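Beta-porphyranase (Bacteroides plebeius, PDB 4AWD) hydrolyses the beta-1,4 linkages between beta-D-galactose and alpha-L-galactose-6-sulfate in the red-algal polysaccharide porphyran, releasing mostly disaccharides. Local coordinates at residues K71-T76 with A123-K128; G78-T83 with D115-A120; A82-E87 with H283-T288; L144-S149 with Q294-E299; E181-I186 with E287-E292. One frame throughout, in Å; residues are numbered along the deposited sequence.

Contact 1 of 5, residues K71-T76 with A123-K128; sequences KSPYWT and AVASVK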
# COMPACT_ATOMS: atom_id res chain seq x y z
N LYS A 71 -4.56 13.84 -2.32
CA LYS A 71 -5.46 13.02 -3.09
C LYS A 71 -4.73 12.44 -4.30
O LYS A 71 -4.40 13.16 -5.26
CB LYS A 71 -6.69 13.80 -3.54
CG LYS A 71 -7.82 12.92 -4.05
CD LYS A 71 -8.58 13.59 -5.20
CE LYS A 71 -9.98 12.99 -5.43
NZ LYS A 71 -9.99 11.51 -5.55
N SER A 72 -4.47 11.14 -4.25
CA SER A 72 -3.77 10.46 -5.34
C SER A 72 -4.39 10.78 -6.70
O SER A 72 -5.60 10.67 -6.87
CB SER A 72 -3.80 8.94 -5.13
OG SER A 72 -3.47 8.26 -6.33
N PRO A 73 -3.57 11.17 -7.68
CA PRO A 73 -4.07 11.36 -9.05
C PRO A 73 -4.27 10.04 -9.81
O PRO A 73 -4.78 10.03 -10.93
CB PRO A 73 -2.96 12.15 -9.71
CG PRO A 73 -1.71 11.74 -9.00
CD PRO A 73 -2.12 11.41 -7.58
N TYR A 74 -3.87 8.92 -9.20
CA TYR A 74 -3.83 7.64 -9.90
C TYR A 74 -5.07 6.76 -9.70
O TYR A 74 -5.52 6.10 -10.63
CB TYR A 74 -2.57 6.87 -9.51
CG TYR A 74 -1.27 7.65 -9.75
CD1 TYR A 74 -0.87 7.99 -11.04
CD2 TYR A 74 -0.44 8.01 -8.68
CE1 TYR A 74 0.32 8.68 -11.26
CE2 TYR A 74 0.75 8.68 -8.89
CZ TYR A 74 1.13 9.01 -10.18
OH TYR A 74 2.31 9.68 -10.39
N TRP A 75 -5.60 6.77 -8.49
CA TRP A 75 -6.83 6.09 -8.16
C TRP A 75 -7.79 7.17 -7.68
O TRP A 75 -7.82 7.54 -6.50
CB TRP A 75 -6.56 5.06 -7.06
CG TRP A 75 -7.67 4.08 -6.85
CD1 TRP A 75 -8.88 4.06 -7.49
CD2 TRP A 75 -7.70 3.01 -5.90
NE1 TRP A 75 -9.65 3.03 -7.01
CE2 TRP A 75 -8.95 2.36 -6.04
CE3 TRP A 75 -6.78 2.51 -4.96
CZ2 TRP A 75 -9.31 1.25 -5.26
CZ3 TRP A 75 -7.14 1.41 -4.18
CH2 TRP A 75 -8.41 0.80 -4.34
N THR A 76 -8.55 7.69 -8.63
CA THR A 76 -9.34 8.91 -8.46
C THR A 76 -10.70 8.63 -7.82
O THR A 76 -11.20 9.39 -6.98
CB THR A 76 -9.52 9.58 -9.84
OG1 THR A 76 -8.32 10.29 -10.18
CG2 THR A 76 -10.67 10.57 -9.84
N ALA A 123 -6.48 8.55 -0.10
CA ALA A 123 -5.48 7.93 -0.95
C ALA A 123 -4.34 8.91 -1.18
O ALA A 123 -4.50 9.88 -1.95
CB ALA A 123 -6.08 7.51 -2.27
N VAL A 124 -3.22 8.65 -0.52
CA VAL A 124 -1.98 9.45 -0.67
C VAL A 124 -1.01 8.79 -1.67
O VAL A 124 -0.78 7.60 -1.61
CB VAL A 124 -1.27 9.64 0.69
CG1 VAL A 124 -0.02 10.46 0.54
CG2 VAL A 124 -2.19 10.29 1.68
N ALA A 125 -0.45 9.59 -2.57
CA ALA A 125 0.56 9.11 -3.50
C ALA A 125 1.79 9.98 -3.42
O ALA A 125 1.68 11.22 -3.38
CB ALA A 125 0.03 9.09 -4.94
N SER A 126 2.97 9.38 -3.39
CA SER A 126 4.19 10.16 -3.56
C SER A 126 4.17 10.88 -4.91
O SER A 126 3.61 10.39 -5.90
CB SER A 126 5.46 9.30 -3.39
OG SER A 126 5.47 8.16 -4.25
N VAL A 127 4.76 12.07 -4.93
CA VAL A 127 4.85 12.88 -6.14
C VAL A 127 5.78 12.20 -7.14
O VAL A 127 5.47 12.10 -8.32
CB VAL A 127 5.31 14.33 -5.82
CG1 VAL A 127 5.81 15.05 -7.07
CG2 VAL A 127 4.17 15.09 -5.20
N LYS A 128 6.91 11.71 -6.65
CA LYS A 128 7.87 11.06 -7.51
C LYS A 128 7.47 9.61 -7.66
O LYS A 128 6.81 9.04 -6.78
CB LYS A 128 9.27 11.22 -6.94
CG LYS A 128 9.79 12.66 -6.95
CD LYS A 128 11.29 12.63 -7.14
CE LYS A 128 12.00 13.92 -6.80
NZ LYS A 128 13.48 13.77 -7.07
O HOH W 1 3.97 9.83 -8.57

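Contact 2 of 5, residues G78-T83 with D115-A120; sequences GRPPAT and DKYRLA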
# COMPACT_ATOMS: atom_id res chain seq x y z
N GLY A 78 -12.70 5.70 -5.71
CA GLY A 78 -12.49 4.48 -4.89
C GLY A 78 -13.37 3.30 -5.29
O GLY A 78 -14.11 3.37 -6.26
N ARG A 79 -13.24 2.21 -4.54
CA ARG A 79 -14.09 1.04 -4.71
C ARG A 79 -15.38 1.33 -3.98
O ARG A 79 -15.36 1.52 -2.76
CB ARG A 79 -13.41 -0.21 -4.12
CG ARG A 79 -14.11 -1.54 -4.47
CD ARG A 79 -13.31 -2.78 -4.08
NE ARG A 79 -11.98 -2.81 -4.69
CZ ARG A 79 -10.84 -2.53 -4.05
NH1 ARG A 79 -10.85 -2.20 -2.76
NH2 ARG A 79 -9.70 -2.57 -4.70
N PRO A 80 -16.51 1.38 -4.70
CA PRO A 80 -17.78 1.71 -4.02
C PRO A 80 -18.00 0.76 -2.83
O PRO A 80 -17.71 -0.43 -2.93
CB PRO A 80 -18.84 1.50 -5.11
CG PRO A 80 -18.10 1.61 -6.41
CD PRO A 80 -16.68 1.18 -6.16
N PRO A 81 -18.52 1.28 -1.70
CA PRO A 81 -19.10 2.62 -1.59
C PRO A 81 -18.20 3.70 -0.98
O PRO A 81 -18.73 4.73 -0.52
CB PRO A 81 -20.32 2.37 -0.70
CG PRO A 81 -19.94 1.14 0.14
CD PRO A 81 -18.72 0.51 -0.47
N ALA A 82 -16.88 3.50 -0.97
CA ALA A 82 -15.97 4.56 -0.48
C ALA A 82 -15.07 5.11 -1.57
O ALA A 82 -14.53 4.37 -2.38
CB ALA A 82 -15.13 4.09 0.70
N THR A 83 -14.88 6.41 -1.56
CA THR A 83 -13.86 6.99 -2.41
C THR A 83 -12.82 7.72 -1.55
O THR A 83 -12.67 7.41 -0.36
CB THR A 83 -14.49 7.84 -3.55
OG1 THR A 83 -13.45 8.35 -4.39
CG2 THR A 83 -15.35 8.97 -3.01
N ASP A 115 -25.13 8.03 -6.44
CA ASP A 115 -25.40 7.08 -5.37
C ASP A 115 -24.29 6.05 -5.21
O ASP A 115 -24.45 5.02 -4.53
CB ASP A 115 -26.72 6.37 -5.65
CG ASP A 115 -27.85 7.33 -5.93
OD1 ASP A 115 -28.22 8.09 -5.01
OD2 ASP A 115 -28.36 7.35 -7.08
N LYS A 116 -23.16 6.32 -5.85
CA LYS A 116 -22.05 5.37 -5.87
C LYS A 116 -21.30 5.42 -4.55
O LYS A 116 -20.98 4.37 -4.01
CB LYS A 116 -21.13 5.66 -7.06
CG LYS A 116 -19.97 4.69 -7.20
CD LYS A 116 -19.24 4.83 -8.56
CE LYS A 116 -20.12 4.42 -9.75
NZ LYS A 116 -20.39 2.95 -9.74
N TYR A 117 -21.07 6.62 -4.01
CA TYR A 117 -20.22 6.81 -2.81
C TYR A 117 -20.93 7.50 -1.65
O TYR A 117 -21.52 8.57 -1.81
CB TYR A 117 -18.96 7.61 -3.16
CG TYR A 117 -18.10 6.98 -4.23
CD1 TYR A 117 -17.48 5.74 -4.01
CD2 TYR A 117 -17.90 7.61 -5.46
CE1 TYR A 117 -16.70 5.15 -4.98
CE2 TYR A 117 -17.11 7.02 -6.43
CZ TYR A 117 -16.52 5.78 -6.18
OH TYR A 117 -15.73 5.18 -7.13
N ARG A 118 -20.85 6.89 -0.47
CA ARG A 118 -21.38 7.50 0.75
C ARG A 118 -20.36 7.47 1.87
O ARG A 118 -20.64 7.91 2.99
CB ARG A 118 -22.69 6.82 1.19
CG ARG A 118 -22.52 5.37 1.60
CD ARG A 118 -23.82 4.73 2.00
NE ARG A 118 -23.61 3.57 2.86
CZ ARG A 118 -23.57 2.30 2.44
NH1 ARG A 118 -23.72 2.00 1.15
NH2 ARG A 118 -23.38 1.33 3.33
N LEU A 119 -19.18 6.94 1.58
CA LEU A 119 -18.07 6.95 2.51
C LEU A 119 -16.87 7.62 1.87
O LEU A 119 -16.61 7.47 0.67
CB LEU A 119 -17.72 5.52 2.96
CG LEU A 119 -18.68 4.80 3.93
CD1 LEU A 119 -18.40 3.31 3.96
CD2 LEU A 119 -18.59 5.39 5.34
N ALA A 120 -16.14 8.37 2.67
CA ALA A 120 -14.90 8.96 2.19
C ALA A 120 -13.70 8.46 2.98
O ALA A 120 -13.69 8.50 4.23
CB ALA A 120 -14.99 10.48 2.18

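Contact 3 of 5, residues A82-E87 with H283-T288; sequences ATFKAE and HIVTET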
# COMPACT_ATOMS: atom_id res chain seq x y z
N ALA A 82 -16.88 3.50 -0.97
CA ALA A 82 -15.97 4.56 -0.48
C ALA A 82 -15.07 5.11 -1.57
O ALA A 82 -14.53 4.37 -2.38
CB ALA A 82 -15.13 4.09 0.70
N THR A 83 -14.88 6.41 -1.56
CA THR A 83 -13.86 6.99 -2.41
C THR A 83 -12.82 7.72 -1.55
O THR A 83 -12.67 7.41 -0.36
CB THR A 83 -14.49 7.84 -3.55
OG1 THR A 83 -13.45 8.35 -4.39
CG2 THR A 83 -15.35 8.97 -3.01
N PHE A 84 -12.09 8.67 -2.14
CA PHE A 84 -10.98 9.33 -1.44
C PHE A 84 -11.11 10.85 -1.51
O PHE A 84 -11.40 11.40 -2.56
CB PHE A 84 -9.64 8.91 -2.04
CG PHE A 84 -9.55 7.43 -2.42
CD1 PHE A 84 -9.49 6.44 -1.43
CD2 PHE A 84 -9.44 7.05 -3.76
CE1 PHE A 84 -9.39 5.09 -1.78
CE2 PHE A 84 -9.37 5.73 -4.13
CZ PHE A 84 -9.33 4.73 -3.14
N LYS A 85 -10.90 11.52 -0.39
CA LYS A 85 -10.90 12.97 -0.41
C LYS A 85 -9.64 13.52 0.25
O LYS A 85 -9.15 12.97 1.23
CB LYS A 85 -12.15 13.50 0.28
CG LYS A 85 -13.44 13.08 -0.37
CD LYS A 85 -13.63 13.79 -1.70
CE LYS A 85 -15.00 13.50 -2.25
NZ LYS A 85 -15.06 13.49 -3.71
N ALA A 86 -9.15 14.62 -0.30
CA ALA A 86 -8.00 15.32 0.26
C ALA A 86 -8.24 15.76 1.70
O ALA A 86 -7.33 15.69 2.53
CB ALA A 86 -7.61 16.53 -0.62
N GLU A 87 -9.46 16.20 2.00
CA GLU A 87 -9.83 16.68 3.34
C GLU A 87 -9.71 15.61 4.43
O GLU A 87 -9.69 15.95 5.62
CB GLU A 87 -11.26 17.26 3.35
CG GLU A 87 -11.48 18.46 2.43
CD GLU A 87 -11.50 18.06 0.95
OE1 GLU A 87 -11.86 16.91 0.62
OE2 GLU A 87 -11.14 18.91 0.11
N HIS A 283 1.76 4.34 -2.66
CA HIS A 283 0.36 4.60 -2.34
C HIS A 283 0.05 4.37 -0.87
O HIS A 283 0.47 3.38 -0.28
CB HIS A 283 -0.57 3.74 -3.19
CG HIS A 283 -1.39 4.51 -4.18
ND1 HIS A 283 -2.02 3.91 -5.25
CD2 HIS A 283 -1.68 5.83 -4.27
CE1 HIS A 283 -2.67 4.83 -5.95
NE2 HIS A 283 -2.48 6.00 -5.38
N ILE A 284 -0.67 5.29 -0.26
CA ILE A 284 -1.07 5.10 1.13
C ILE A 284 -2.59 5.28 1.16
O ILE A 284 -3.09 6.37 0.97
CB ILE A 284 -0.34 6.07 2.10
CG1 ILE A 284 1.16 6.13 1.78
CG2 ILE A 284 -0.58 5.62 3.54
CD1 ILE A 284 1.97 7.13 2.61
N VAL A 285 -3.31 4.19 1.39
CA VAL A 285 -4.73 4.13 1.03
C VAL A 285 -5.64 3.55 2.11
O VAL A 285 -5.31 2.58 2.78
CB VAL A 285 -4.92 3.33 -0.28
CG1 VAL A 285 -6.38 3.08 -0.56
CG2 VAL A 285 -4.27 4.06 -1.44
N THR A 286 -6.82 4.13 2.20
CA THR A 286 -7.89 3.72 3.10
C THR A 286 -9.11 3.37 2.23
O THR A 286 -9.67 4.23 1.55
CB THR A 286 -8.16 4.90 4.07
OG1 THR A 286 -7.61 4.60 5.36
CG2 THR A 286 -9.58 5.21 4.16
N GLU A 287 -9.50 2.09 2.20
CA GLU A 287 -10.48 1.67 1.21
C GLU A 287 -11.51 0.70 1.72
O GLU A 287 -11.49 0.22 2.87
CB GLU A 287 -9.79 1.06 -0.02
CG GLU A 287 -9.65 -0.45 0.03
CD GLU A 287 -8.33 -0.91 -0.56
OE1 GLU A 287 -7.29 -0.66 0.09
OE2 GLU A 287 -8.33 -1.50 -1.67
N THR A 288 -12.47 0.45 0.86
CA THR A 288 -13.52 -0.47 1.21
C THR A 288 -13.37 -1.69 0.23
O THR A 288 -12.93 -1.53 -0.94
CB THR A 288 -14.88 0.36 1.23
OG1 THR A 288 -15.78 -0.08 2.26
CG2 THR A 288 -15.52 0.38 -0.04
O HOH W 2 -12.77 2.18 -1.74
O HOH W 3 -12.20 4.69 -0.08

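Contact 4 of 5, residues L144-S149 with Q294-E299; sequences LTTMSS and QVPTAE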
# COMPACT_ATOMS: atom_id res chain seq x y z
N LEU A 144 -9.90 1.43 13.75
CA LEU A 144 -10.82 0.44 14.32
C LEU A 144 -12.12 0.48 13.52
O LEU A 144 -13.14 1.02 13.95
CB LEU A 144 -11.06 0.66 15.81
CG LEU A 144 -11.58 -0.55 16.62
CD1 LEU A 144 -10.58 -1.67 16.68
CD2 LEU A 144 -11.99 -0.17 18.05
N THR A 145 -12.05 -0.13 12.34
CA THR A 145 -12.98 0.15 11.28
C THR A 145 -12.88 -1.01 10.30
O THR A 145 -11.86 -1.71 10.28
CB THR A 145 -12.53 1.49 10.62
OG1 THR A 145 -13.39 2.57 11.03
CG2 THR A 145 -12.46 1.41 9.13
N THR A 146 -13.94 -1.23 9.52
CA THR A 146 -13.93 -2.25 8.47
C THR A 146 -13.43 -1.72 7.12
O THR A 146 -13.67 -2.34 6.07
CB THR A 146 -15.32 -2.87 8.26
OG1 THR A 146 -16.29 -1.83 8.15
CG2 THR A 146 -15.71 -3.84 9.40
N MET A 147 -12.75 -0.58 7.14
CA MET A 147 -12.03 -0.07 5.97
C MET A 147 -10.53 -0.35 6.13
O MET A 147 -10.02 -0.43 7.25
CB MET A 147 -12.30 1.43 5.74
CG MET A 147 -13.65 1.67 5.10
SD MET A 147 -14.13 3.39 4.93
CE MET A 147 -12.95 3.99 3.72
N SER A 148 -9.85 -0.51 5.00
CA SER A 148 -8.46 -0.97 5.00
C SER A 148 -7.52 0.09 5.55
O SER A 148 -7.81 1.28 5.49
CB SER A 148 -8.02 -1.30 3.57
OG SER A 148 -8.05 -0.12 2.78
N SER A 149 -6.40 -0.38 6.11
CA SER A 149 -5.24 0.46 6.38
C SER A 149 -4.14 -0.18 5.55
O SER A 149 -3.85 -1.35 5.74
CB SER A 149 -4.85 0.42 7.86
OG SER A 149 -5.90 0.89 8.69
N GLN A 294 -19.93 -5.17 5.27
CA GLN A 294 -20.34 -4.41 6.45
C GLN A 294 -19.41 -3.22 6.66
O GLN A 294 -18.63 -3.15 7.63
CB GLN A 294 -20.45 -5.29 7.70
CG GLN A 294 -21.44 -6.43 7.52
CD GLN A 294 -21.63 -7.26 8.75
OE1 GLN A 294 -21.77 -6.72 9.86
NE2 GLN A 294 -21.67 -8.59 8.58
N VAL A 295 -19.49 -2.30 5.70
CA VAL A 295 -18.71 -1.08 5.67
C VAL A 295 -19.15 -0.19 6.82
O VAL A 295 -20.24 -0.38 7.36
CB VAL A 295 -18.88 -0.34 4.31
CG1 VAL A 295 -18.38 -1.22 3.17
CG2 VAL A 295 -20.34 0.06 4.09
N PRO A 296 -18.28 0.76 7.23
CA PRO A 296 -18.57 1.65 8.36
C PRO A 296 -19.90 2.40 8.20
O PRO A 296 -20.19 2.92 7.12
CB PRO A 296 -17.40 2.64 8.34
CG PRO A 296 -16.26 1.86 7.71
CD PRO A 296 -16.92 0.97 6.68
N THR A 297 -20.71 2.40 9.26
CA THR A 297 -21.93 3.21 9.30
C THR A 297 -21.51 4.56 9.85
O THR A 297 -20.36 4.73 10.24
CB THR A 297 -22.99 2.65 10.28
OG1 THR A 297 -22.47 2.70 11.62
CG2 THR A 297 -23.41 1.23 9.92
N ALA A 298 -22.46 5.50 9.93
CA ALA A 298 -22.24 6.77 10.61
C ALA A 298 -21.75 6.56 12.04
O ALA A 298 -20.76 7.17 12.47
CB ALA A 298 -23.49 7.63 10.60
N GLU A 299 -22.44 5.68 12.76
CA GLU A 299 -22.09 5.42 14.16
C GLU A 299 -20.72 4.79 14.30
O GLU A 299 -20.00 5.10 15.25
CB GLU A 299 -23.14 4.54 14.84
CG GLU A 299 -22.75 4.08 16.23
CD GLU A 299 -22.64 5.22 17.25
OE1 GLU A 299 -23.27 6.29 17.06
OE2 GLU A 299 -21.92 5.03 18.25

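Contact 5 of 5, residues E181-I186 with E287-E292; sequences ETMGII and ETYDWE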
# COMPACT_ATOMS: atom_id res chain seq x y z
N GLU A 181 -1.76 -4.91 3.94
CA GLU A 181 -3.20 -4.64 4.00
C GLU A 181 -3.72 -5.22 5.30
O GLU A 181 -3.39 -6.35 5.64
CB GLU A 181 -3.93 -5.33 2.83
CG GLU A 181 -3.50 -4.91 1.44
CD GLU A 181 -4.25 -5.67 0.36
OE1 GLU A 181 -5.46 -5.41 0.18
OE2 GLU A 181 -3.64 -6.55 -0.29
N THR A 182 -4.49 -4.44 6.06
CA THR A 182 -5.31 -4.98 7.17
C THR A 182 -6.57 -4.14 7.27
O THR A 182 -6.69 -3.13 6.56
CB THR A 182 -4.67 -4.83 8.54
OG1 THR A 182 -3.83 -3.67 8.52
CG2 THR A 182 -3.90 -6.03 8.94
N MET A 183 -7.48 -4.55 8.14
CA MET A 183 -8.52 -3.66 8.66
C MET A 183 -8.63 -3.95 10.15
O MET A 183 -8.28 -5.05 10.58
CB MET A 183 -9.86 -3.85 7.93
CG MET A 183 -10.49 -5.22 8.06
SD MET A 183 -12.09 -5.34 7.21
CE MET A 183 -11.61 -5.21 5.48
N GLY A 184 -9.11 -2.99 10.93
CA GLY A 184 -9.12 -3.15 12.36
C GLY A 184 -10.20 -4.07 12.90
O GLY A 184 -10.00 -4.73 13.94
N ILE A 185 -11.35 -4.09 12.24
CA ILE A 185 -12.49 -4.93 12.65
C ILE A 185 -12.84 -5.93 11.54
O ILE A 185 -12.88 -5.57 10.36
CB ILE A 185 -13.76 -4.10 12.96
CG1 ILE A 185 -13.51 -3.08 14.08
CG2 ILE A 185 -14.95 -5.04 13.27
CD1 ILE A 185 -14.64 -2.02 14.25
N ILE A 186 -13.12 -7.16 11.94
CA ILE A 186 -13.52 -8.22 11.02
C ILE A 186 -15.00 -8.57 11.25
O ILE A 186 -15.37 -8.96 12.36
CB ILE A 186 -12.65 -9.48 11.23
CG1 ILE A 186 -11.15 -9.18 11.02
CG2 ILE A 186 -13.11 -10.60 10.30
CD1 ILE A 186 -10.77 -8.60 9.64
N GLU A 287 -9.50 2.09 2.20
CA GLU A 287 -10.48 1.67 1.21
C GLU A 287 -11.51 0.70 1.72
O GLU A 287 -11.49 0.22 2.87
CB GLU A 287 -9.79 1.06 -0.02
CG GLU A 287 -9.65 -0.45 0.03
CD GLU A 287 -8.33 -0.91 -0.56
OE1 GLU A 287 -7.29 -0.66 0.09
OE2 GLU A 287 -8.33 -1.50 -1.67
N THR A 288 -12.47 0.45 0.86
CA THR A 288 -13.52 -0.47 1.21
C THR A 288 -13.37 -1.69 0.23
O THR A 288 -12.93 -1.53 -0.94
CB THR A 288 -14.88 0.36 1.23
OG1 THR A 288 -15.78 -0.08 2.26
CG2 THR A 288 -15.52 0.38 -0.04
N TYR A 289 -13.62 -2.90 0.74
CA TYR A 289 -13.48 -4.16 -0.03
C TYR A 289 -14.82 -4.83 -0.27
O TYR A 289 -15.67 -4.83 0.63
CB TYR A 289 -12.66 -5.18 0.74
CG TYR A 289 -11.20 -4.86 0.98
CD1 TYR A 289 -10.29 -4.81 -0.08
CD2 TYR A 289 -10.72 -4.69 2.27
CE1 TYR A 289 -8.95 -4.56 0.15
CE2 TYR A 289 -9.40 -4.43 2.51
CZ TYR A 289 -8.51 -4.36 1.46
OH TYR A 289 -7.18 -4.11 1.73
N ASP A 290 -15.00 -5.44 -1.44
CA ASP A 290 -16.27 -6.11 -1.79
C ASP A 290 -16.53 -7.34 -0.92
O ASP A 290 -17.69 -7.76 -0.76
CB ASP A 290 -16.28 -6.54 -3.26
CG ASP A 290 -16.22 -5.37 -4.22
OD1 ASP A 290 -16.48 -4.22 -3.77
OD2 ASP A 290 -15.92 -5.61 -5.42
N TRP A 291 -15.47 -7.90 -0.36
CA TRP A 291 -15.60 -9.10 0.47
C TRP A 291 -15.87 -8.76 1.93
O TRP A 291 -16.01 -9.66 2.76
CB TRP A 291 -14.39 -10.02 0.32
CG TRP A 291 -13.06 -9.34 0.44
CD1 TRP A 291 -12.26 -8.95 -0.59
CD2 TRP A 291 -12.35 -9.00 1.64
NE1 TRP A 291 -11.10 -8.39 -0.11
CE2 TRP A 291 -11.13 -8.41 1.26
CE3 TRP A 291 -12.63 -9.15 3.01
CZ2 TRP A 291 -10.18 -7.95 2.20
CZ3 TRP A 291 -11.70 -8.69 3.94
CH2 TRP A 291 -10.49 -8.10 3.53
N GLU A 292 -15.97 -7.47 2.23
CA GLU A 292 -16.39 -7.01 3.56
C GLU A 292 -17.47 -5.95 3.39
O GLU A 292 -17.21 -4.75 3.49
CB GLU A 292 -15.20 -6.48 4.38
CG GLU A 292 -15.53 -5.99 5.80
CD GLU A 292 -16.37 -6.97 6.63
OE1 GLU A 292 -17.62 -6.88 6.54
OE2 GLU A 292 -15.80 -7.79 7.41

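Contact 1 of 5, residues K71-T76 with A123-K128
Ser72 meets strand 117-126 with its backbone and its side chain together. Its N donates to Ala123 O at 2.6 Å, with an angle of 153° at the hydrogen. The CB of Ser72 lies 3.4 Å from Ala123 O and settles between two methyls on the same side of the strand, 3.9 Å from Ala123 CB and 3.8 Å from Ala125 CB. Beyond it, OG stands anti to the backbone N (chi1 164°), which turns it back over its own loop: it accepts from Tyr74 N at 3.0 Å, closing an ST turn, and is also hydrogen-bonded to His283 NE2. Two residues on, the Tyr74 ring has Ala125 CB at its edge, 3.9 Å from CD2, and Pro73 CG over the centre of one face. At the far end a water in the ring plane lies 2.5 Å from Tyr74 OH and donates to both Ser126 O and Val127 O, tying the phenol to the strand end. Loop 71-76 also carries Trp75, probably a substrate-binding residue. It follows strand 68-69 and precedes strand 82-84; strand 117-126 pairs with both and with strand 281-285, whose Phe281 stacks on Tyr74.

Contact 2 of 5, residues G78-T83 with D115-A120
Pro81 O is gripped by two successive amides, Arg118 N at 3.0 Å and Leu119 N at 3.1 Å. The return bond, from Thr83 N to Leu119 O at 3.0 Å, sets Ala82 beside Leu119 and Thr83 beside Ala120 as parallel bridges. Short strand 82-84 thereby joins strand 117-126 in the beta-sandwich of family GH16, a jelly roll. Strand 95-107 pairs with 117-126 too, and there Lys116 and Tyr117 both face Glu107 in a classic beta bulge. From the bulge the Tyr117 ring extends between two groups: Thr83 CB stands 3.6 Å from the ring centroid and 7° off the normal, a CH-pi contact, and Lys116 CG covers the opposite face. The ring's OH donates to Gly78 O at 2.6 Å from a position tilted out of the carbonyl plane. A chi1 of -178° turns Thr83 OG1 to accept from Gly78 N while CB and CG2 lie against the Tyr117 ring. A cis peptide precedes Pro81, and Pro80 CG packs 3.7 Å from Lys116 CG, the two side chains running side by side. Arg79, probably a substrate-binding residue, gives NH1 to Thr288 O and to the carboxylate of Glu287.

Contact 3 of 5, residues A82-E87 with H283-T288
Phe84 and Ala82, on a short strand of the GH16 beta-sandwich, meet the end of strand 281-285 and the residues that follow it. The evidence is of two kinds: contacts of carbon atoms with carbon, oxygen or nitrogen, and water bridges between backbone atoms, with no direct hydrogen bond between 82-87 and 283-288.

In the first group, Phe84 presents the CE1 corner of its ring. Val285 CG1, anti to its backbone N (chi1 171°), comes within 3.8 Å of Phe84 CE1, the two side chains crossing at a slant. Thr286 O lies in the plane of the same ring at its edge, 3.5 Å from Phe84 CE1, so the carbonyl faces the slightly positive rim of the ring. The ring meets Trp75 edge-to-face as well, which places it behind a residue that probably binds substrate. Further along, Ala82 CB packs 3.8 Å from Thr288 CB.

The polar contacts run through two waters that bridge the gap between the backbones. One accepts from Thr288 N at 3.1 Å and lies within donating distance of Ala82 O; the other lies 2.8 Å from Thr83 O and 3.0 Å from Thr286 O, with geometry that suits donation to each. Between Thr286 and Thr288 sits Glu287, a probable substrate-binding residue by similarity. Its carboxylate leads away from strand 82-84 toward its partner Arg79, and OE1 forms a hydrogen bond with a glycerol, probably from the crystallisation liquor. One last contact belongs with the first group: the methyl CG2 of Thr288 approaches Ala82 N to 3.5 Å.

Contact 4 of 5, residues L144-S149 with Q294-E299
Thr146 OG1 donates to Gln294 O at 2.7 Å, the one direct hydrogen bond between loops 144-149 and 294-299. The donor sits only 16° from the carbonyl plane, with an angle of 135° at the oxygen. A chi1 of 48° places OG1 between the backbone N and the carbonyl carbon, from where the hydroxyl reaches across to the neighbouring loop. The same Thr146 OG1 lies 3.2 Å from Pro296 CD, so the proline ring packs directly beside the bond.

Met147 crosses that ring at about a right angle. Its CG comes 3.7 Å from Pro296 CG, and its SD follows at 3.8 Å from the same ring carbon.

In the second shell, Gln294 O has a further donor in Arg187 NH1, and Gln294 N is held by Glu292 OE1, so the backbone of Gln294 is held at both its N and its O. On the other loop Ser148 OG bonds to Glu287 N, linking the contact to the substrate-binding region. Loop 144-149 runs from strand 134-141 into strand 149-163, and loop 294-299 lies between strands 281-285 and 308-321; Pro296 and Val295 both rest on Leu119 of strand 117-126.

Contact 5 of 5, residues E181-I186 with E287-E292
Tyr289 points its hydroxyl at Glu181, the probable proton donor by similarity, and OH donates to Glu181 OE1 at 2.7 Å. The bond uses the anti lone pair of OE1, the one turned away from the other carboxylate oxygen, and carboxylate and ring planes stand 46° apart. Glu181 reaches the hydroxyl on a chain extended beyond CG (chi2 178°). This bond would restrain rotation of the carboxylate.

Met183 runs past Tyr289 in the opposite direction and brings its methyl to the ring edge, in plane, with CE 3.4 Å from Tyr289 CD2. Bent at its last torsion (chi3 68°), it sets the same methyl 3.7 Å from Trp291 CH2. The indole covers one face of the tyrosine ring, CZ2 standing 3.3 Å above its plane and displaced toward the rim; Glu287 CG lies toward the rim of the opposite face. Met183 SD meets the aliphatic part of Glu292, 3.8 Å from CG, where the two side chains cross at a slant. The carboxylate of Glu292 turns elsewhere, OE2 accepting from Arg187 N and Ser188 N.

A type I turn from Tyr289 to Glu292, closed by Glu292 N to Tyr289 O at 3.1 Å, brings Tyr289, Trp291 and Glu292 together. The turn belongs to the loop between strands 281-285 and 308-321, and it faces the end of strand 168-182, which also carries the probable nucleophile Glu176; Trp199 meets the rings of both Tyr289 and Trp291.

Contacts 1, 2 and 3 gather on strand 117-126 and on strands 82-84 and 281-285, both paired with it: contact 3 has its centre about 10 Å from those of contacts 1 and 2, and contacts 2 and 3 share Ala82 and Thr83. Contacts 4 and 5, with centres about 8 Å apart, lie in loops and at the end of strand 168-182. Along the chain, contact 2 falls within the span of contact 1, contact 5 within that of contact 4, and contact 3 bridges the early and late parts. Glu287, common to contacts 3 and 5, brings them together with Trp75 and Arg79 of contacts 1 and 2 at the probable substrate site.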